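PDB 4LRZ: PTS-dependent dihydroxyacetone kinase operon regulatory protein from Escherichia coli, which activates transcription of the dhaKLM operon from a sigma-70 promoter and represses its own expression, its sensor region being the part in this chain. Local coordinates for residues F[118-121]-F[122-125]. Numbering follows the deposited sequence.
Sequences LSLA and AISG
Ile123, Ser124 and Gly125 close the last turn of helix 117-124 by i+4 backbone bonds, Ile123 N donating to Ser119 O (3.0 Å) in a nearly straight bond (N-H...O 166°). One residue earlier the i+4 bond is replaced by a water, which donates to Leu118 O and accepts from Ala122 N at 2.7 Å. Leu120 O is gripped twice, by Ser124 N and by Ser124 OG (2.8 Å), and the two donors reach it from opposite faces of its carbonyl plane. A chi1 of 71° sets the hydroxyl of Ser124 between its own N and carbonyl carbon, turned back toward Leu120 O, and OG is also hydrogen-bonded to Gln126 N. This is the C-terminal end of a short helix in the GAF domain of the sensor region, packed against strand 143-151 of the five-stranded antiparallel sheet through Leu118 and Ala121. Gly125, whose N reaches Ala121 O at 2.7 Å, leaves the helix with positive phi (86°), a backbone angle at which a side chain would collide with the carbonyl O of Ser124. Replacing Ser124 by alanine removes the hydroxyl, which would probably cost Leu120 O one of its two donors and Gln126 N its side-chain partner. On another side of the helix, Ile123 CD1 lies 3.9 Å from Ser119 OG, while Leu120 CD2 meets Ile123 CB at 4.2 Å, next to Leu15 and Arg22 of helix 14-26.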
loop_
_atom_site.group_PDB
_atom_site.type_symbol
_atom_site.label_atom_id
_atom_site.label_comp_id
_atom_site.label_asym_id
_atom_site.label_seq_id
_atom_site.Cartn_x
_atom_site.Cartn_y
_atom_site.Cartn_z
ATOM N N LEU F 118 16.407 20.483 5.077
ATOM C CA LEU F 118 14.993 20.742 5.370
ATOM C C LEU F 118 14.261 21.272 4.139
ATOM O O LEU F 118 13.068 20.931 3.922
ATOM C CB LEU F 118 14.856 21.764 6.502
ATOM C CG LEU F 118 15.301 21.362 7.880
ATOM C CD1 LEU F 118 14.974 22.406 8.909
ATOM C CD2 LEU F 118 14.596 20.017 8.259
ATOM N N SER F 119 14.941 22.111 3.336
ATOM C CA SER F 119 14.339 22.554 2.041
ATOM C C SER F 119 14.927 21.884 0.826
ATOM O O SER F 119 14.233 21.651 -0.145
ATOM C CB SER F 119 14.423 24.093 1.853
ATOM O OG SER F 119 15.771 24.568 1.819
ATOM N N LEU F 120 16.217 21.602 0.845
ATOM C CA LEU F 120 16.880 21.153 -0.372
ATOM C C LEU F 120 16.330 19.798 -0.827
ATOM O O LEU F 120 16.388 19.445 -2.019
ATOM C CB LEU F 120 18.356 21.023 -0.108
ATOM C CG LEU F 120 19.345 21.629 -1.063
ATOM C CD1 LEU F 120 20.672 20.867 -0.869
ATOM C CD2 LEU F 120 18.869 21.703 -2.554
ATOM N N ALA F 121 15.782 19.033 0.111
ATOM C CA ALA F 121 15.225 17.739 -0.267
ATOM C C ALA F 121 14.073 17.900 -1.246
ATOM O O ALA F 121 14.052 17.221 -2.274
ATOM C CB ALA F 121 14.808 16.916 0.962
ATOM N N ALA F 122 13.133 18.785 -0.928
ATOM C CA ALA F 122 12.002 19.060 -1.811
ATOM C C ALA F 122 12.419 19.845 -3.042
ATOM O O ALA F 122 11.835 19.680 -4.109
ATOM C CB ALA F 122 10.921 19.856 -1.081
ATOM N N ILE F 123 13.384 20.733 -2.891
ATOM C CA ILE F 123 13.887 21.454 -4.050
ATOM C C ILE F 123 14.517 20.460 -5.030
ATOM O O ILE F 123 14.300 20.574 -6.237
ATOM C CB ILE F 123 14.922 22.550 -3.663
ATOM C CG1 ILE F 123 14.218 23.738 -2.975
ATOM C CG2 ILE F 123 15.678 23.071 -4.906
ATOM C CD1 ILE F 123 15.141 24.553 -2.009
ATOM N N SER F 124 15.268 19.473 -4.519
ATOM C CA SER F 124 16.000 18.569 -5.399
ATOM C C SER F 124 15.188 17.350 -5.771
ATOM O O SER F 124 15.469 16.682 -6.777
ATOM C CB SER F 124 17.310 18.137 -4.763
ATOM O OG SER F 124 17.066 17.256 -3.678
ATOM N N GLY F 125 14.181 17.057 -4.963
ATOM C CA GLY F 125 13.308 15.931 -5.218
ATOM C C GLY F 125 13.929 14.665 -4.619
ATOM O O GLY F 125 13.443 13.565 -4.840
HETATM O O HOH W 1 12.278 19.393 1.569
#